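Local atomic coordinates of tryptophan decarboxylase 1 (Oryza sativa subsp. japonica, PDB entry 6KHO), a protein that decarboxylates L-tryptophan to tryptamine and 5-hydroxy-L-tryptophan to serotonin, using pyridoxal 5'-phosphate as cofactor and working as a homodimer. Residues A[263-276]-A[288-302]. Residues are numbered along the deposited sequence; the frame is centred on the assembly and turned at random.
Sequences PTYVCATVGTTSSN and AARFAAWVHVDAAYA. With PLP (pyridoxal-5'-phosphate), chain C.
Tyr265 lies against Trp294 and His296 where strands 263-269 and 294-298 pair in a beta-alpha-beta unit, linked through helix 281-289, in the large mixed sheet of this PLP-dependent decarboxylase. Six backbone hydrogen bonds join the segments in parallel register, from Trp294 N to Thr264 O through to Val270 N, just past its strand, to Asp298 O. Packing is close on the face carrying Tyr265, Trp294 and His296, where helix 175-194 packs on Tyr265 and Trp294. With CG anti to the backbone N (chi1 -177°), the Tyr265 ring leans across to the neighbouring strand: CE2 lies 3.6 Å from Trp294 CD1, the ring planes within 2° of each other but hardly overlapping, and OH, hydrogen-bonded to Thr182 OG1, sits 3.1 Å from His296 CB. A leucine in place of Tyr265 would probably open a gap beside His296 and leave Thr182 without its hydroxyl partner. The start of the pair is looser and nearer solvent: partly exposed Phe291 merely brings CD1 to 4.0 Å from Pro263 CG, just before Ala292, whose positive phi closes helix 281-289 in a Schellman motif. At the opposite, C-terminal end a water bridges Thr269 OG1 and Asp298 OD2, and this same carboxylate oxygen lies 2.8 Å from PLP N1.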
ATOM      1  N   PRO A 263      19.985  17.585 -15.504  1.00 35.69           N
ATOM      2  CA  PRO A 263      18.862  16.735 -15.919  1.00 32.98           C
ATOM      3  C   PRO A 263      18.998  15.359 -15.291  1.00 36.47           C
ATOM      4  O   PRO A 263      20.031  14.700 -15.420  1.00 31.44           O
ATOM      5  CB  PRO A 263      18.995  16.678 -17.445  1.00 33.17           C
ATOM      6  CG  PRO A 263      19.865  17.854 -17.794  1.00 32.70           C
ATOM      7  CD  PRO A 263      20.805  18.012 -16.651  1.00 34.03           C
ATOM      8  N   THR A 264      17.937  14.932 -14.613  1.00 31.45           N
ATOM      9  CA  THR A 264      18.030  13.844 -13.653  1.00 32.71           C
ATOM     10  C   THR A 264      17.162  12.640 -13.995  1.00 30.48           C
ATOM     11  O   THR A 264      17.587  11.508 -13.746  1.00 30.13           O
ATOM     12  CB  THR A 264      17.677  14.369 -12.248  1.00 32.41           C
ATOM     13  OG1 THR A 264      18.691  15.295 -11.815  1.00 33.20           O
ATOM     14  CG2 THR A 264      17.553  13.235 -11.223  1.00 32.43           C
ATOM     15  N   TYR A 265      16.000  12.841 -14.616  1.00 29.39           N
ATOM     16  CA  TYR A 265      14.984  11.793 -14.699  1.00 29.56           C
ATOM     17  C   TYR A 265      13.961  12.195 -15.749  1.00 27.51           C
ATOM     18  O   TYR A 265      13.534  13.353 -15.788  1.00 31.20           O
ATOM     19  CB  TYR A 265      14.328  11.604 -13.327  1.00 25.31           C
ATOM     20  CG  TYR A 265      13.286  10.496 -13.160  1.00 25.05           C
ATOM     21  CD1 TYR A 265      12.034  10.575 -13.754  1.00 26.75           C
ATOM     22  CD2 TYR A 265      13.548   9.412 -12.323  1.00 25.78           C
ATOM     23  CE1 TYR A 265      11.074   9.560 -13.542  1.00 28.06           C
ATOM     24  CE2 TYR A 265      12.604   8.403 -12.103  1.00 26.31           C
ATOM     25  CZ  TYR A 265      11.378   8.479 -12.716  1.00 28.12           C
ATOM     26  OH  TYR A 265      10.442   7.488 -12.453  1.00 29.57           O
ATOM     27  N   VAL A 266      13.590  11.242 -16.601  1.00 26.68           N
ATOM     28  CA  VAL A 266      12.545  11.427 -17.606  1.00 29.13           C
ATOM     29  C   VAL A 266      11.493  10.331 -17.425  1.00 30.56           C
ATOM     30  O   VAL A 266      11.837   9.153 -17.304  1.00 27.69           O
ATOM     31  CB  VAL A 266      13.114  11.374 -19.041  1.00 29.21           C
ATOM     32  CG1 VAL A 266      12.011  11.567 -20.055  1.00 32.18           C
ATOM     33  CG2 VAL A 266      14.238  12.422 -19.253  1.00 31.10           C
ATOM     34  N   CYS A 267      10.213  10.708 -17.440  1.00 31.13           N
ATOM     35  CA  CYS A 267       9.119   9.738 -17.448  1.00 30.09           C
ATOM     36  C   CYS A 267       8.498   9.681 -18.836  1.00 32.17           C
ATOM     37  O   CYS A 267       8.004  10.692 -19.338  1.00 35.90           O
ATOM     38  CB  CYS A 267       8.050  10.085 -16.409  1.00 31.19           C
ATOM     39  SG  CYS A 267       6.777   8.768 -16.217  1.00 34.09           S
ATOM     40  N   ALA A 268       8.532   8.509 -19.458  1.00 31.09           N
ATOM     41  CA  ALA A 268       7.822   8.250 -20.703  1.00 31.64           C
ATOM     42  C   ALA A 268       6.600   7.396 -20.402  1.00 35.20           C
ATOM     43  O   ALA A 268       6.677   6.466 -19.592  1.00 35.23           O
ATOM     44  CB  ALA A 268       8.715   7.528 -21.713  1.00 33.17           C
ATOM     45  N   THR A 269       5.471   7.705 -21.037  1.00 34.14           N
ATOM     46  CA  THR A 269       4.229   6.979 -20.789  1.00 32.52           C
ATOM     47  C   THR A 269       3.796   6.226 -22.038  1.00 34.68           C
ATOM     48  O   THR A 269       3.719   6.809 -23.127  1.00 35.08           O
ATOM     49  CB  THR A 269       3.106   7.924 -20.339  1.00 32.29           C
ATOM     50  OG1 THR A 269       3.494   8.584 -19.133  1.00 32.78           O
ATOM     51  CG2 THR A 269       1.800   7.131 -20.066  1.00 34.08           C
ATOM     52  N   VAL A 270       3.503   4.938 -21.875  1.00 30.49           N
ATOM     53  CA  VAL A 270       2.881   4.126 -22.916  1.00 30.46           C
ATOM     54  C   VAL A 270       1.425   3.925 -22.506  1.00 35.23           C
ATOM     55  O   VAL A 270       1.119   3.108 -21.626  1.00 32.40           O
ATOM     56  CB  VAL A 270       3.607   2.793 -23.119  1.00 32.89           C
ATOM     57  CG1 VAL A 270       2.877   1.946 -24.162  1.00 31.44           C
ATOM     58  CG2 VAL A 270       5.049   3.044 -23.542  1.00 34.25           C
ATOM     59  N   GLY A 271       0.517   4.666 -23.147  1.00 33.99           N
ATOM     60  CA  GLY A 271      -0.896   4.590 -22.813  1.00 30.36           C
ATOM     61  C   GLY A 271      -1.325   5.649 -21.812  1.00 32.96           C
ATOM     62  O   GLY A 271      -1.693   5.334 -20.675  1.00 32.48           O
ATOM     63  N   THR A 272      -1.304   6.912 -22.220  1.00 32.28           N
ATOM     64  CA  THR A 272      -1.614   7.982 -21.281  1.00 31.37           C
ATOM     65  C   THR A 272      -3.070   7.898 -20.828  1.00 33.15           C
ATOM     66  O   THR A 272      -3.931   7.347 -21.512  1.00 30.59           O
ATOM     67  CB  THR A 272      -1.379   9.361 -21.906  1.00 34.43           C
ATOM     68  OG1 THR A 272      -2.250   9.519 -23.029  1.00 33.18           O
ATOM     69  CG2 THR A 272       0.084   9.546 -22.335  1.00 33.83           C
ATOM     70  N   THR A 273      -3.338   8.499 -19.667  1.00 33.71           N
ATOM     71  CA  THR A 273      -4.656   8.387 -19.051  1.00 35.29           C
ATOM     72  C   THR A 273      -5.723   9.105 -19.869  1.00 39.46           C
ATOM     73  O   THR A 273      -6.843   8.601 -20.023  1.00 38.48           O
ATOM     74  CB  THR A 273      -4.608   8.952 -17.632  1.00 39.95           C
ATOM     75  OG1 THR A 273      -3.662   8.207 -16.851  1.00 47.36           O
ATOM     76  CG2 THR A 273      -5.971   8.851 -16.975  1.00 41.01           C
ATOM     77  N   SER A 274      -5.400  10.285 -20.398  1.00 33.26           N
ATOM     78  CA  SER A 274      -6.407  11.080 -21.095  1.00 38.47           C
ATOM     79  C   SER A 274      -6.843  10.414 -22.395  1.00 39.64           C
ATOM     80  O   SER A 274      -8.024  10.104 -22.582  1.00 40.18           O
ATOM     81  CB  SER A 274      -5.874  12.489 -21.365  1.00 40.85           C
ATOM     82  OG  SER A 274      -6.832  13.232 -22.097  1.00 44.21           O
ATOM     83  N   SER A 275      -5.898  10.174 -23.310  1.00 36.34           N
ATOM     84  CA  SER A 275      -6.250   9.752 -24.658  1.00 36.42           C
ATOM     85  C   SER A 275      -5.448   8.552 -25.152  1.00 34.85           C
ATOM     86  O   SER A 275      -5.474   8.266 -26.355  1.00 35.72           O
ATOM     87  CB  SER A 275      -6.084  10.930 -25.632  1.00 40.09           C
ATOM     88  OG  SER A 275      -4.715  11.227 -25.858  1.00 41.09           O
ATOM     89  N   ASN A 276      -4.753   7.836 -24.264  1.00 36.40           N
ATOM     90  CA  ASN A 276      -3.930   6.685 -24.651  1.00 33.54           C
ATOM     91  C   ASN A 276      -2.888   7.059 -25.702  1.00 32.95           C
ATOM     92  O   ASN A 276      -2.643   6.315 -26.651  1.00 33.34           O
ATOM     93  CB  ASN A 276      -4.788   5.522 -25.142  1.00 33.32           C
ATOM     94  CG  ASN A 276      -5.232   4.613 -24.014  1.00 33.99           C
ATOM     95  OD1 ASN A 276      -4.875   4.831 -22.849  1.00 35.60           O
ATOM     96  ND2 ASN A 276      -6.001   3.587 -24.350  1.00 30.06           N
ATOM     97  N   ALA A 288      17.747  10.963 -23.437  1.00 33.35           N
ATOM     98  CA  ALA A 288      18.134  11.084 -22.039  1.00 33.60           C
ATOM     99  C   ALA A 288      19.549  10.579 -21.802  1.00 31.08           C
ATOM    100  O   ALA A 288      20.217  11.025 -20.862  1.00 30.85           O
ATOM    101  CB  ALA A 288      17.140  10.321 -21.155  1.00 33.63           C
ATOM    102  N   ALA A 289      20.018   9.647 -22.633  1.00 32.48           N
ATOM    103  CA  ALA A 289      21.361   9.114 -22.455  1.00 35.26           C
ATOM    104  C   ALA A 289      22.435  10.170 -22.701  1.00 36.45           C
ATOM    105  O   ALA A 289      23.537  10.050 -22.163  1.00 35.36           O
ATOM    106  CB  ALA A 289      21.571   7.917 -23.376  1.00 33.75           C
ATOM    107  N   ARG A 290      22.131  11.210 -23.478  1.00 35.96           N
ATOM    108  CA  ARG A 290      23.069  12.315 -23.647  1.00 41.76           C
ATOM    109  C   ARG A 290      23.376  12.999 -22.326  1.00 42.90           C
ATOM    110  O   ARG A 290      24.424  13.642 -22.201  1.00 40.85           O
ATOM    111  CB  ARG A 290      22.509  13.343 -24.638  1.00 41.79           C
ATOM    112  CG  ARG A 290      22.123  12.777 -25.996  1.00 44.59           C
ATOM    113  CD  ARG A 290      22.248  13.829 -27.096  1.00 49.42           C
ATOM    114  NE  ARG A 290      22.347  13.211 -28.416  1.00 62.25           N
ATOM    115  CZ  ARG A 290      23.456  13.193 -29.154  1.00 58.14           C
ATOM    116  NH1 ARG A 290      24.567  13.762 -28.699  1.00 53.49           N
ATOM    117  NH2 ARG A 290      23.459  12.603 -30.345  1.00 57.61           N
ATOM    118  N   PHE A 291      22.483  12.879 -21.342  1.00 33.37           N
ATOM    119  CA  PHE A 291      22.651  13.524 -20.052  1.00 35.25           C
ATOM    120  C   PHE A 291      22.810  12.539 -18.903  1.00 34.60           C
ATOM    121  O   PHE A 291      22.937  12.971 -17.752  1.00 36.65           O
ATOM    122  CB  PHE A 291      21.463  14.458 -19.792  1.00 35.05           C
ATOM    123  CG  PHE A 291      21.175  15.363 -20.949  1.00 35.91           C
ATOM    124  CD1 PHE A 291      21.806  16.590 -21.054  1.00 39.76           C
ATOM    125  CD2 PHE A 291      20.314  14.969 -21.957  1.00 35.57           C
ATOM    126  CE1 PHE A 291      21.563  17.419 -22.146  1.00 42.09           C
ATOM    127  CE2 PHE A 291      20.060  15.778 -23.039  1.00 37.98           C
ATOM    128  CZ  PHE A 291      20.684  17.010 -23.141  1.00 40.25           C
ATOM    129  N   ALA A 292      22.845  11.235 -19.191  1.00 34.54           N
ATOM    130  CA  ALA A 292      22.870  10.178 -18.177  1.00 35.87           C
ATOM    131  C   ALA A 292      21.652  10.259 -17.261  1.00 31.64           C
ATOM    132  O   ALA A 292      21.734   9.959 -16.071  1.00 34.08           O
ATOM    133  CB  ALA A 292      24.162  10.204 -17.352  1.00 34.72           C
ATOM    134  N   ALA A 293      20.517  10.687 -17.797  1.00 28.74           N
ATOM    135  CA  ALA A 293      19.333  10.820 -16.963  1.00 31.63           C
ATOM    136  C   ALA A 293      18.619   9.475 -16.847  1.00 28.56           C
ATOM    137  O   ALA A 293      18.628   8.664 -17.778  1.00 28.99           O
ATOM    138  CB  ALA A 293      18.390  11.874 -17.546  1.00 30.51           C
ATOM    139  N   TRP A 294      17.998   9.243 -15.688  1.00 29.58           N
ATOM    140  CA  TRP A 294      17.172   8.054 -15.500  1.00 26.89           C
ATOM    141  C   TRP A 294      15.937   8.127 -16.393  1.00 30.23           C
ATOM    142  O   TRP A 294      15.306   9.183 -16.514  1.00 30.95           O
ATOM    143  CB  TRP A 294      16.749   7.956 -14.035  1.00 27.35           C
ATOM    144  CG  TRP A 294      16.101   6.685 -13.607  1.00 30.06           C
ATOM    145  CD1 TRP A 294      14.847   6.240 -13.929  1.00 28.54           C
ATOM    146  CD2 TRP A 294      16.650   5.725 -12.702  1.00 30.56           C
ATOM    147  NE1 TRP A 294      14.604   5.032 -13.308  1.00 29.34           N
ATOM    148  CE2 TRP A 294      15.690   4.701 -12.543  1.00 28.64           C
ATOM    149  CE3 TRP A 294      17.871   5.624 -12.019  1.00 31.45           C
ATOM    150  CZ2 TRP A 294      15.918   3.579 -11.735  1.00 28.23           C
ATOM    151  CZ3 TRP A 294      18.087   4.516 -11.206  1.00 30.94           C
ATOM    152  CH2 TRP A 294      17.114   3.516 -11.066  1.00 26.60           C
ATOM    153  N   VAL A 295      15.598   7.012 -17.036  1.00 25.54           N
ATOM    154  CA  VAL A 295      14.379   6.920 -17.834  1.00 27.83           C
ATOM    155  C   VAL A 295      13.466   5.859 -17.225  1.00 27.90           C
ATOM    156  O   VAL A 295      13.828   4.679 -17.173  1.00 29.98           O
ATOM    157  CB  VAL A 295      14.661   6.586 -19.301  1.00 27.90           C
ATOM    158  CG1 VAL A 295      13.343   6.457 -20.043  1.00 29.66           C
ATOM    159  CG2 VAL A 295      15.510   7.692 -19.942  1.00 30.68           C
ATOM    160  N   HIS A 296      12.281   6.273 -16.796  1.00 28.37           N
ATOM    161  CA  HIS A 296      11.240   5.353 -16.349  1.00 26.45           C
ATOM    162  C   HIS A 296      10.093   5.346 -17.355  1.00 28.39           C
ATOM    163  O   HIS A 296       9.695   6.402 -17.860  1.00 29.54           O
ATOM    164  CB  HIS A 296      10.720   5.745 -14.969  1.00 29.29           C
ATOM    165  CG  HIS A 296       9.626   4.849 -14.472  1.00 28.38           C
ATOM    166  ND1 HIS A 296       9.876   3.613 -13.922  1.00 27.70           N
ATOM    167  CD2 HIS A 296       8.280   4.998 -14.471  1.00 29.04           C
ATOM    168  CE1 HIS A 296       8.730   3.043 -13.584  1.00 31.15           C
ATOM    169  NE2 HIS A 296       7.745   3.863 -13.911  1.00 27.97           N
ATOM    170  N   VAL A 297       9.588   4.153 -17.677  1.00 28.81           N
ATOM    171  CA  VAL A 297       8.418   3.994 -18.537  1.00 27.08           C
ATOM    172  C   VAL A 297       7.204   3.679 -17.656  1.00 31.77           C
ATOM    173  O   VAL A 297       7.191   2.674 -16.930  1.00 28.30           O
ATOM    174  CB  VAL A 297       8.640   2.896 -19.590  1.00 27.75           C
ATOM    175  CG1 VAL A 297       7.345   2.635 -20.370  1.00 30.16           C
ATOM    176  CG2 VAL A 297       9.795   3.273 -20.531  1.00 28.95           C
ATOM    177  N   ASP A 298       6.183   4.538 -17.718  1.00 30.48           N
ATOM    178  CA  ASP A 298       4.898   4.307 -17.048  1.00 29.54           C
ATOM    179  C   ASP A 298       3.953   3.666 -18.052  1.00 32.77           C
ATOM    180  O   ASP A 298       3.491   4.333 -18.987  1.00 30.69           O
ATOM    181  CB  ASP A 298       4.309   5.620 -16.527  1.00 30.98           C
ATOM    182  CG  ASP A 298       2.891   5.455 -15.935  1.00 34.85           C
ATOM    183  OD1 ASP A 298       2.431   4.313 -15.700  1.00 32.18           O
ATOM    184  OD2 ASP A 298       2.234   6.490 -15.684  1.00 37.10           O
ATOM    185  N   ALA A 299       3.678   2.371 -17.873  1.00 28.28           N
ATOM    186  CA  ALA A 299       2.740   1.644 -18.723  1.00 28.36           C
ATOM    187  C   ALA A 299       1.623   1.037 -17.887  1.00 29.14           C
ATOM    188  O   ALA A 299       1.218  -0.103 -18.101  1.00 28.32           O
ATOM    189  CB  ALA A 299       3.443   0.563 -19.535  1.00 28.00           C
ATOM    190  N   ALA A 300       1.112   1.825 -16.939  1.00 29.99           N
ATOM    191  CA  ALA A 300       0.210   1.321 -15.906  1.00 27.42           C
ATOM    192  C   ALA A 300      -0.964   0.550 -16.490  1.00 31.58           C
ATOM    193  O   ALA A 300      -1.324  -0.524 -15.994  1.00 29.13           O
ATOM    194  CB  ALA A 300      -0.301   2.489 -15.057  1.00 31.20           C
ATOM    195  N   TYR A 301      -1.579   1.091 -17.540  1.00 30.54           N
ATOM    196  CA  TYR A 301      -2.731   0.475 -18.192  1.00 30.80           C
ATOM    197  C   TYR A 301      -2.321  -0.386 -19.380  1.00 30.06           C
ATOM    198  O   TYR A 301      -2.578  -1.591 -19.407  1.00 29.72           O
ATOM    199  CB  TYR A 301      -3.700   1.574 -18.649  1.00 30.95           C
ATOM    200  CG  TYR A 301      -4.742   1.130 -19.657  1.00 32.96           C
ATOM    201  CD1 TYR A 301      -5.825   0.329 -19.272  1.00 30.49           C
ATOM    202  CD2 TYR A 301      -4.658   1.534 -20.981  1.00 32.38           C
ATOM    203  CE1 TYR A 301      -6.784  -0.063 -20.196  1.00 32.50           C
ATOM    204  CE2 TYR A 301      -5.599   1.145 -21.907  1.00 31.74           C
ATOM    205  CZ  TYR A 301      -6.664   0.357 -21.513  1.00 36.63           C
ATOM    206  OH  TYR A 301      -7.597  -0.020 -22.450  1.00 36.44           O
ATOM    207  N   ALA A 302      -1.675   0.223 -20.369  1.00 29.64           N
ATOM    208  CA  ALA A 302      -1.439  -0.453 -21.634  1.00 30.00           C
ATOM    209  C   ALA A 302      -0.338  -1.504 -21.564  1.00 29.02           C
ATOM    210  O   ALA A 302      -0.225  -2.306 -22.488  1.00 29.15           O
ATOM    211  CB  ALA A 302      -1.111   0.572 -22.713  1.00 33.14           C
TER
HETATM  212  N1  PLP C 601      -0.333   6.269 -14.711  1.00 37.10           N
HETATM  213  C2  PLP C 601      -1.170   5.791 -15.699  1.00 35.48           C
HETATM  214  C2A PLP C 601      -0.783   5.841 -17.145  1.00 32.79           C
HETATM  215  C3  PLP C 601      -2.401   5.254 -15.357  1.00 39.65           C
HETATM  216  O3  PLP C 601      -3.227   4.778 -16.340  1.00 42.08           O
HETATM  217  C4  PLP C 601      -2.788   5.183 -14.024  1.00 42.48           C
HETATM  218  C4A PLP C 601      -3.917   4.279 -13.621  1.00 39.02           C
HETATM  219  C5  PLP C 601      -1.948   5.666 -13.031  1.00 39.98           C
HETATM  220  C6  PLP C 601      -0.717   6.214 -13.381  1.00 39.06           C
HETATM  221  C5A PLP C 601      -2.428   5.580 -11.597  1.00 41.12           C
HETATM  222  O4P PLP C 601      -1.416   5.813 -10.646  1.00 40.92           O
HETATM  223  P   PLP C 601      -1.533   5.219  -9.138  1.00 42.61           P
HETATM  224  O1P PLP C 601      -2.879   5.536  -8.547  1.00 48.93           O
HETATM  225  O2P PLP C 601      -0.412   5.836  -8.339  1.00 41.05           O
HETATM  226  O3P PLP C 601      -1.394   3.707  -9.128  1.00 35.88           O
HETATM  227  O   HOH W   1       1.554   8.751 -17.007  1.00 33.25           O
HETATM  228  O   HOH W   2      -0.775   2.919 -19.589  1.00 31.24           O